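Local coordinates for protein catalase (Corynebacterium glutamicum, PDB 4B7H) that catalyses the breakdown of hydrogen peroxide to water and oxygen at a haem iron, binds NADPH and is inhibited by nitric oxide, at residues D178-A183 against H188-L193; T294-Q299 against F453-I458. All coordinates share one frame; numbering follows the deposited sequence.

Contact 1: D178-A183 against H188-L193. With NDP (NADPH dihydro-nicotinamide-adenine-dinucleotide phosphate), chain H.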
loop_
_atom_site.group_PDB
_atom_site.type_symbol
_atom_site.label_atom_id
_atom_site.label_comp_id
_atom_site.label_asym_id
_atom_site.label_seq_id
_atom_site.Cartn_x
_atom_site.Cartn_y
_atom_site.Cartn_z
ATOM N N ASP A 178 -20.395 5.966 -28.663
ATOM C CA ASP A 178 -19.254 5.910 -29.574
ATOM C C ASP A 178 -18.580 4.549 -29.430
ATOM O O ASP A 178 -18.305 3.873 -30.428
ATOM C CB ASP A 178 -18.258 7.038 -29.282
ATOM C CG ASP A 178 -17.165 7.149 -30.334
ATOM O OD1 ASP A 178 -17.474 7.001 -31.535
ATOM O OD2 ASP A 178 -15.992 7.380 -29.954
ATOM N N PHE A 179 -18.351 4.121 -28.187
ATOM C CA PHE A 179 -17.735 2.816 -27.976
ATOM C C PHE A 179 -18.636 1.691 -28.475
ATOM O O PHE A 179 -18.188 0.831 -29.239
ATOM C CB PHE A 179 -17.364 2.553 -26.514
ATOM C CG PHE A 179 -16.779 1.178 -26.305
ATOM C CD1 PHE A 179 -15.444 0.928 -26.619
ATOM C CD2 PHE A 179 -17.571 0.120 -25.870
ATOM C CE1 PHE A 179 -14.901 -0.339 -26.478
ATOM C CE2 PHE A 179 -17.031 -1.160 -25.733
ATOM C CZ PHE A 179 -15.689 -1.383 -26.034
ATOM N N TRP A 180 -19.897 1.691 -28.049
ATOM C CA TRP A 180 -20.800 0.601 -28.418
ATOM C C TRP A 180 -20.946 0.434 -29.931
ATOM O O TRP A 180 -20.896 -0.687 -30.438
ATOM C CB TRP A 180 -22.172 0.788 -27.782
ATOM C CG TRP A 180 -22.297 0.308 -26.354
ATOM C CD1 TRP A 180 -21.626 -0.733 -25.757
ATOM C CD2 TRP A 180 -23.184 0.838 -25.358
ATOM N NE1 TRP A 180 -22.043 -0.868 -24.445
ATOM C CE2 TRP A 180 -22.996 0.082 -24.179
ATOM C CE3 TRP A 180 -24.115 1.882 -25.349
ATOM C CZ2 TRP A 180 -23.716 0.334 -23.006
ATOM C CZ3 TRP A 180 -24.820 2.138 -24.185
ATOM C CH2 TRP A 180 -24.618 1.367 -23.028
ATOM N N THR A 181 -21.128 1.539 -30.654
ATOM C CA THR A 181 -21.275 1.437 -32.111
ATOM C C THR A 181 -19.980 1.070 -32.830
ATOM O O THR A 181 -20.018 0.516 -33.930
ATOM C CB THR A 181 -21.858 2.718 -32.746
ATOM O OG1 THR A 181 -20.950 3.812 -32.558
ATOM C CG2 THR A 181 -23.213 3.051 -32.150
ATOM N N ARG A 182 -18.835 1.391 -32.232
ATOM C CA ARG A 182 -17.560 1.016 -32.830
ATOM C C ARG A 182 -17.138 -0.392 -32.410
ATOM O O ARG A 182 -16.206 -0.960 -32.979
ATOM C CB ARG A 182 -16.481 2.058 -32.517
ATOM C CG ARG A 182 -16.743 3.397 -33.200
ATOM C CD ARG A 182 -15.687 4.461 -32.886
ATOM N NE ARG A 182 -16.046 5.700 -33.562
ATOM C CZ ARG A 182 -15.772 5.954 -34.837
ATOM N NH1 ARG A 182 -15.102 5.067 -35.565
ATOM N NH2 ARG A 182 -16.171 7.093 -35.388
ATOM N N ALA A 183 -17.842 -0.957 -31.428
ATOM C CA ALA A 183 -17.644 -2.345 -31.008
ATOM C C ALA A 183 -18.976 -3.069 -31.137
ATOM O O ALA A 183 -19.617 -3.386 -30.134
ATOM C CB ALA A 183 -17.133 -2.404 -29.561
ATOM N N HIS A 188 -25.789 -7.541 -28.779
ATOM C CA HIS A 188 -26.640 -8.468 -28.041
ATOM C C HIS A 188 -26.911 -7.964 -26.630
ATOM O O HIS A 188 -28.071 -7.822 -26.219
ATOM C CB HIS A 188 -26.041 -9.878 -27.997
ATOM C CG HIS A 188 -27.028 -10.928 -27.593
ATOM N ND1 HIS A 188 -26.710 -12.267 -27.533
ATOM C CD2 HIS A 188 -28.329 -10.835 -27.229
ATOM C CE1 HIS A 188 -27.773 -12.954 -27.150
ATOM N NE2 HIS A 188 -28.772 -12.108 -26.967
ATOM N N GLN A 189 -25.848 -7.659 -25.895
ATOM C CA GLN A 189 -26.032 -7.242 -24.515
ATOM C C GLN A 189 -26.654 -5.852 -24.390
ATOM O O GLN A 189 -27.425 -5.600 -23.459
ATOM C CB GLN A 189 -24.724 -7.317 -23.724
ATOM C CG GLN A 189 -24.865 -6.799 -22.303
ATOM C CD GLN A 189 -25.912 -7.551 -21.500
ATOM O OE1 GLN A 189 -26.178 -8.724 -21.753
ATOM N NE2 GLN A 189 -26.494 -6.884 -20.507
ATOM N N VAL A 190 -26.347 -4.948 -25.320
ATOM C CA VAL A 190 -26.960 -3.626 -25.248
ATOM C C VAL A 190 -28.478 -3.719 -25.448
ATOM O O VAL A 190 -29.242 -3.017 -24.777
ATOM C CB VAL A 190 -26.299 -2.621 -26.213
ATOM C CG1 VAL A 190 -27.029 -1.295 -26.181
ATOM C CG2 VAL A 190 -24.837 -2.419 -25.828
ATOM N N THR A 191 -28.926 -4.625 -26.316
ATOM C CA THR A 191 -30.361 -4.831 -26.502
ATOM C C THR A 191 -31.006 -5.347 -25.208
ATOM O O THR A 191 -32.082 -4.891 -24.810
ATOM C CB THR A 191 -30.619 -5.787 -27.676
ATOM O OG1 THR A 191 -30.033 -5.240 -28.861
ATOM C CG2 THR A 191 -32.111 -5.979 -27.905
ATOM N N TYR A 192 -30.329 -6.275 -24.536
ATOM C CA TYR A 192 -30.802 -6.786 -23.250
ATOM C C TYR A 192 -30.827 -5.677 -22.189
ATOM O O TYR A 192 -31.802 -5.525 -21.444
ATOM C CB TYR A 192 -29.894 -7.939 -22.828
ATOM C CG TYR A 192 -30.331 -8.796 -21.661
ATOM C CD1 TYR A 192 -30.099 -8.393 -20.349
ATOM C CD2 TYR A 192 -30.907 -10.047 -21.873
ATOM C CE1 TYR A 192 -30.468 -9.195 -19.275
ATOM C CE2 TYR A 192 -31.276 -10.860 -20.802
ATOM C CZ TYR A 192 -31.053 -10.424 -19.509
ATOM O OH TYR A 192 -31.412 -11.240 -18.457
ATOM N N LEU A 193 -29.745 -4.902 -22.133
ATOM C CA LEU A 193 -29.584 -3.818 -21.163
ATOM C C LEU A 193 -30.634 -2.714 -21.331
ATOM O O LEU A 193 -31.126 -2.139 -20.350
ATOM C CB LEU A 193 -28.185 -3.208 -21.296
ATOM C CG LEU A 193 -27.904 -1.924 -20.510
ATOM C CD1 LEU A 193 -27.913 -2.162 -18.997
ATOM C CD2 LEU A 193 -26.591 -1.293 -20.968
HETATM P PA NDP H . -36.477 -18.967 -25.758
HETATM O O1A NDP H . -37.852 -18.555 -26.138
HETATM O O2A NDP H . -36.385 -20.409 -25.394
HETATM O O5B NDP H . -36.009 -18.060 -24.524
HETATM C C5B NDP H . -36.174 -16.663 -24.564
HETATM C C4B NDP H . -35.574 -16.119 -23.278
HETATM O O4B NDP H . -35.679 -14.702 -23.280
HETATM C C3B NDP H . -36.320 -16.649 -22.052
HETATM O O3B NDP H . -35.392 -17.017 -21.048
HETATM C C2B NDP H . -37.155 -15.450 -21.643
HETATM O O2B NDP H . -37.544 -15.416 -20.283
HETATM C C1B NDP H . -36.222 -14.316 -22.041
HETATM N N9A NDP H . -36.873 -12.991 -22.028
HETATM C C8A NDP H . -38.217 -12.720 -21.979
HETATM N N7A NDP H . -38.392 -11.379 -21.955
HETATM C C5A NDP H . -37.173 -10.785 -21.983
HETATM C C6A NDP H . -36.777 -9.449 -21.975
HETATM N N6A NDP H . -37.633 -8.500 -21.596
HETATM N N1A NDP H . -35.435 -9.148 -22.022
HETATM C C2A NDP H . -34.493 -10.156 -22.065
HETATM N N3A NDP H . -34.891 -11.478 -22.069
HETATM C C4A NDP H . -36.211 -11.788 -22.027
HETATM O O3 NDP H . -35.482 -18.576 -26.975
HETATM P PN NDP H . -33.887 -18.837 -26.994
HETATM O O1N NDP H . -33.444 -19.504 -25.737
HETATM O O2N NDP H . -33.583 -19.436 -28.316
HETATM O O5D NDP H . -33.277 -17.347 -27.008
HETATM C C5D NDP H . -33.880 -16.339 -27.798
HETATM C C4D NDP H . -33.350 -14.985 -27.372
HETATM O O4D NDP H . -33.717 -14.757 -26.026
HETATM C C3D NDP H . -31.831 -14.942 -27.425
HETATM O O3D NDP H . -31.369 -14.460 -28.678
HETATM C C2D NDP H . -31.479 -14.030 -26.262
HETATM O O2D NDP H . -31.388 -12.708 -26.715
HETATM C C1D NDP H . -32.671 -14.109 -25.313
HETATM N N1N NDP H . -32.346 -14.862 -24.083
HETATM C C2N NDP H . -31.714 -16.066 -24.197
HETATM C C3N NDP H . -31.380 -16.835 -23.092
HETATM C C7N NDP H . -30.672 -18.130 -23.324
HETATM O O7N NDP H . -29.803 -18.602 -22.336
HETATM N N7N NDP H . -30.856 -18.794 -24.460
HETATM C C4N NDP H . -31.697 -16.395 -21.678
HETATM C C5N NDP H . -32.390 -15.063 -21.667
HETATM C C6N NDP H . -32.675 -14.369 -22.844
HETATM P P2B NDP H . -38.982 -15.991 -19.822
HETATM O O1X NDP H . -40.048 -15.286 -20.635
HETATM O O2X NDP H . -38.995 -17.483 -20.074
HETATM O O3X NDP H . -39.123 -15.692 -18.341
#
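Trp180 and Val190 carry the apolar part of this contact, with Leu193 beside them. The CG2 methyl of Val190 sits over one face of the indole. It lies 3.4 Å from the centroid of the five-membered ring of Trp180 and only 7° off the ring normal, a CH-pi contact. With chi1 at 176°, the CG2 branch of Val190 stands beside its backbone N, anti to the carbonyl carbon, and faces the tryptophan. Leu193, three residues after Val190, adds its CD2 methyl, 3.9 Å from Trp180 CZ2 on the six-membered ring. The indole also meets Trp177 edge-to-face and touches Gln162 of helix 155-162. Helix 487-498 covers Val190 through Tyr494 and Trp495.

On helix 173-182, Arg182 NE donates to Asp178 OD1 at 2.8 Å in a salt bridge between residues one turn apart. The carboxylate oxygen lies in the guanidinium plane and is met on its syn side, 29° out of the carboxylate plane. Asp178 OD2 turns instead to Tyr397 and Arg401 of a second subunit, so the pair stands at a subunit interface.

The cofactor lies beyond helix 187-194. His188 NE2 and NADPH O2D form a hydrogen bond of 2.7 Å at the edge of the imidazole, near its plane. His188 ND1 is hydrogen-bonded to Thr294 O, and with both nitrogens bonded the ring's rotation is fixed. Tyr192 CE2 lies 3.5 Å from C2A of the adenine, while its OH is hydrogen-bonded to the backbone O of Asn143 and to Arg197.

The chemistry therefore divides the short helix 187-194. Val190 and Leu193 join it to helix 173-182 without any hydrogen bond, whereas His188 and Tyr192 present a polar and an aromatic group to NADPH.

Contact 2: T294-Q299 against F453-I458. With NDP (NADPH dihydro-nicotinamide-adenine-dinucleotide phosphate), chain H.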
loop_
_atom_site.group_PDB
_atom_site.type_symbol
_atom_site.label_atom_id
_atom_site.label_comp_id
_atom_site.label_asym_id
_atom_site.label_seq_id
_atom_site.Cartn_x
_atom_site.Cartn_y
_atom_site.Cartn_z
ATOM N N THR A 294 -20.847 -13.530 -26.441
ATOM C CA THR A 294 -21.931 -12.743 -27.033
ATOM C C THR A 294 -23.020 -13.612 -27.672
ATOM O O THR A 294 -24.011 -13.087 -28.190
ATOM C CB THR A 294 -21.400 -11.726 -28.085
ATOM O OG1 THR A 294 -20.941 -12.428 -29.251
ATOM C CG2 THR A 294 -20.267 -10.876 -27.513
ATOM N N LYS A 295 -22.833 -14.931 -27.641
ATOM C CA LYS A 295 -23.811 -15.875 -28.187
ATOM C C LYS A 295 -24.403 -16.740 -27.082
ATOM O O LYS A 295 -23.678 -17.481 -26.407
ATOM C CB LYS A 295 -23.162 -16.800 -29.222
ATOM C CG LYS A 295 -22.452 -16.083 -30.359
ATOM C CD LYS A 295 -23.440 -15.358 -31.256
ATOM C CE LYS A 295 -22.738 -14.763 -32.461
ATOM N NZ LYS A 295 -21.819 -13.663 -32.067
ATOM N N THR A 296 -25.715 -16.658 -26.891
ATOM C CA THR A 296 -26.398 -17.595 -26.006
ATOM C C THR A 296 -26.653 -18.916 -26.729
ATOM O O THR A 296 -26.697 -18.960 -27.969
ATOM C CB THR A 296 -27.731 -17.022 -25.496
ATOM O OG1 THR A 296 -28.502 -16.523 -26.598
ATOM C CG2 THR A 296 -27.481 -15.893 -24.516
ATOM N N TRP A 297 -26.800 -19.995 -25.963
ATOM C CA TRP A 297 -27.262 -21.265 -26.517
ATOM C C TRP A 297 -28.776 -21.251 -26.458
ATOM O O TRP A 297 -29.357 -21.045 -25.388
ATOM C CB TRP A 297 -26.794 -22.445 -25.673
ATOM C CG TRP A 297 -25.315 -22.700 -25.587
ATOM C CD1 TRP A 297 -24.313 -22.108 -26.307
ATOM C CD2 TRP A 297 -24.680 -23.637 -24.707
ATOM N NE1 TRP A 297 -23.087 -22.623 -25.919
ATOM C CE2 TRP A 297 -23.292 -23.567 -24.944
ATOM C CE3 TRP A 297 -25.158 -24.530 -23.735
ATOM C CZ2 TRP A 297 -22.375 -24.354 -24.242
ATOM C CZ3 TRP A 297 -24.242 -25.309 -23.036
ATOM C CH2 TRP A 297 -22.868 -25.213 -23.293
ATOM N N SER A 298 -29.432 -21.479 -27.590
ATOM C CA SER A 298 -30.888 -21.499 -27.585
ATOM C C SER A 298 -31.435 -22.573 -26.646
ATOM O O SER A 298 -30.956 -23.714 -26.640
ATOM C CB SER A 298 -31.433 -21.716 -28.991
ATOM O OG SER A 298 -32.843 -21.862 -28.938
ATOM N N GLN A 299 -32.434 -22.199 -25.850
ATOM C CA GLN A 299 -33.075 -23.130 -24.929
ATOM C C GLN A 299 -33.977 -24.114 -25.665
ATOM O O GLN A 299 -34.453 -25.090 -25.081
ATOM C CB GLN A 299 -33.827 -22.368 -23.836
ATOM C CG GLN A 299 -32.857 -21.600 -22.935
ATOM C CD GLN A 299 -33.496 -20.463 -22.173
ATOM O OE1 GLN A 299 -33.861 -19.431 -22.746
ATOM N NE2 GLN A 299 -33.609 -20.633 -20.869
ATOM N N PHE A 453 -25.340 -9.280 -34.800
ATOM C CA PHE A 453 -26.692 -8.742 -34.710
ATOM C C PHE A 453 -27.844 -9.742 -34.704
ATOM O O PHE A 453 -28.953 -9.377 -34.322
ATOM C CB PHE A 453 -26.928 -7.719 -35.828
ATOM C CG PHE A 453 -26.033 -6.523 -35.735
ATOM C CD1 PHE A 453 -26.285 -5.531 -34.803
ATOM C CD2 PHE A 453 -24.923 -6.400 -36.565
ATOM C CE1 PHE A 453 -25.458 -4.425 -34.709
ATOM C CE2 PHE A 453 -24.084 -5.304 -36.468
ATOM C CZ PHE A 453 -24.357 -4.311 -35.540
ATOM N N ILE A 454 -27.611 -10.982 -35.127
ATOM C CA ILE A 454 -28.733 -11.910 -35.285
ATOM C C ILE A 454 -29.437 -12.229 -33.964
ATOM O O ILE A 454 -30.666 -12.243 -33.898
ATOM C CB ILE A 454 -28.352 -13.204 -36.058
ATOM C CG1 ILE A 454 -29.616 -13.980 -36.444
ATOM C CG2 ILE A 454 -27.388 -14.083 -35.253
ATOM C CD1 ILE A 454 -30.599 -13.161 -37.247
ATOM N N GLN A 455 -28.672 -12.463 -32.904
ATOM C CA GLN A 455 -29.298 -12.830 -31.638
ATOM C C GLN A 455 -30.162 -11.728 -30.996
ATOM O O GLN A 455 -31.270 -12.013 -30.560
ATOM C CB GLN A 455 -28.284 -13.440 -30.660
ATOM C CG GLN A 455 -27.810 -14.837 -31.095
ATOM C CD GLN A 455 -27.230 -15.631 -29.952
ATOM O OE1 GLN A 455 -26.803 -15.067 -28.952
ATOM N NE2 GLN A 455 -27.216 -16.946 -30.088
ATOM N N PRO A 456 -29.675 -10.471 -30.942
ATOM C CA PRO A 456 -30.615 -9.456 -30.444
ATOM C C PRO A 456 -31.781 -9.238 -31.404
ATOM O O PRO A 456 -32.864 -8.853 -30.960
ATOM C CB PRO A 456 -29.757 -8.183 -30.339
ATOM C CG PRO A 456 -28.558 -8.443 -31.210
ATOM C CD PRO A 456 -28.314 -9.923 -31.094
ATOM N N GLY A 457 -31.564 -9.467 -32.699
ATOM C CA GLY A 457 -32.644 -9.398 -33.676
ATOM C C GLY A 457 -33.717 -10.436 -33.397
ATOM O O GLY A 457 -34.910 -10.141 -33.461
ATOM N N ILE A 458 -33.280 -11.653 -33.076
ATOM C CA ILE A 458 -34.170 -12.743 -32.677
ATOM C C ILE A 458 -34.938 -12.404 -31.393
ATOM O O ILE A 458 -36.148 -12.644 -31.291
ATOM C CB ILE A 458 -33.386 -14.070 -32.512
ATOM C CG1 ILE A 458 -32.943 -14.597 -33.881
ATOM C CG2 ILE A 458 -34.234 -15.118 -31.817
ATOM C CD1 ILE A 458 -31.997 -15.789 -33.815
HETATM P PA NDP H . -36.477 -18.967 -25.758
HETATM O O1A NDP H . -37.852 -18.555 -26.138
HETATM O O2A NDP H . -36.385 -20.409 -25.394
HETATM O O5B NDP H . -36.009 -18.060 -24.524
HETATM C C5B NDP H . -36.174 -16.663 -24.564
HETATM C C4B NDP H . -35.574 -16.119 -23.278
HETATM O O4B NDP H . -35.679 -14.702 -23.280
HETATM C C3B NDP H . -36.320 -16.649 -22.052
HETATM O O3B NDP H . -35.392 -17.017 -21.048
HETATM C C2B NDP H . -37.155 -15.450 -21.643
HETATM O O2B NDP H . -37.544 -15.416 -20.283
HETATM C C1B NDP H . -36.222 -14.316 -22.041
HETATM N N9A NDP H . -36.873 -12.991 -22.028
HETATM C C8A NDP H . -38.217 -12.720 -21.979
HETATM N N7A NDP H . -38.392 -11.379 -21.955
HETATM C C5A NDP H . -37.173 -10.785 -21.983
HETATM C C6A NDP H . -36.777 -9.449 -21.975
HETATM N N6A NDP H . -37.633 -8.500 -21.596
HETATM N N1A NDP H . -35.435 -9.148 -22.022
HETATM C C2A NDP H . -34.493 -10.156 -22.065
HETATM N N3A NDP H . -34.891 -11.478 -22.069
HETATM C C4A NDP H . -36.211 -11.788 -22.027
HETATM O O3 NDP H . -35.482 -18.576 -26.975
HETATM P PN NDP H . -33.887 -18.837 -26.994
HETATM O O1N NDP H . -33.444 -19.504 -25.737
HETATM O O2N NDP H . -33.583 -19.436 -28.316
HETATM O O5D NDP H . -33.277 -17.347 -27.008
HETATM C C5D NDP H . -33.880 -16.339 -27.798
HETATM C C4D NDP H . -33.350 -14.985 -27.372
HETATM O O4D NDP H . -33.717 -14.757 -26.026
HETATM C C3D NDP H . -31.831 -14.942 -27.425
HETATM O O3D NDP H . -31.369 -14.460 -28.678
HETATM C C2D NDP H . -31.479 -14.030 -26.262
HETATM O O2D NDP H . -31.388 -12.708 -26.715
HETATM C C1D NDP H . -32.671 -14.109 -25.313
HETATM N N1N NDP H . -32.346 -14.862 -24.083
HETATM C C2N NDP H . -31.714 -16.066 -24.197
HETATM C C3N NDP H . -31.380 -16.835 -23.092
HETATM C C7N NDP H . -30.672 -18.130 -23.324
HETATM O O7N NDP H . -29.803 -18.602 -22.336
HETATM N N7N NDP H . -30.856 -18.794 -24.460
HETATM C C4N NDP H . -31.697 -16.395 -21.678
HETATM C C5N NDP H . -32.390 -15.063 -21.667
HETATM C C6N NDP H . -32.675 -14.369 -22.844
HETATM P P2B NDP H . -38.982 -15.991 -19.822
HETATM O O1X NDP H . -40.048 -15.286 -20.635
HETATM O O2X NDP H . -38.995 -17.483 -20.074
HETATM O O3X NDP H . -39.123 -15.692 -18.341
#
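The side-chain amide of Gln455 carries Lys295 CD over one face, 4.0 Å from Gln455 CD, and meets the Thr296 backbone at its polar edge. Gln455 OE1 accepts from Thr296 N at 2.8 Å, in the carbonyl plane and on a lone pair. Gln455 NE2 donates to Thr296 O at 3.0 Å and 161°, and that oxygen lies 10° out of the amide plane. The two bonds fix the rotation of the amide. Gln455 CG stands anti to the backbone carbonyl carbon (chi1 -70°) and the chain is extended beyond it, which carries the amide from the helix to the loop. Lys295 NZ forms a salt bridge with Asp292 and a hydrogen bond to Asp451 O.

NADPH lies along the same loop. Its carboxamide N7N donates to Trp297 O at 2.9 Å, beside the Thr296 side chain. Ser298 OG donates to phosphate oxygen O2N at 2.6 Å, and Gln299 N to O1N at 2.9 Å and nearly straight. From the helix, Gln455 O receives a weak bond from the ribose O3D.

This is one wall of the NADPH site seen in this catalase. The loop between strands 270-279 and 305-314 grips nicotinamide and phosphate, and Gln455 ties the start of helix 454-463 to it.

Contacts 1 and 2 come in series along the chain, and their centres are 14 Å apart on the same side of its centre. Contact 1 joins neighbouring helices 173-182 and 187-194 within the catalase family region. Contact 2 brings a loop of that region against helix 454-463 of the catalase-related immune-responsive region, far later in sequence. The two touch directly: Thr191 of helix 187-194 packs on Pro456, and His188 lies beside Gln455 and Thr296. Both reach the NADPH pocket, contact 1 through helix 187-194 alone. The pocket is thus assembled from distant parts of the chain. A bound haem and nitric oxide are about 9 and 13 Å from the Thr294 side chain.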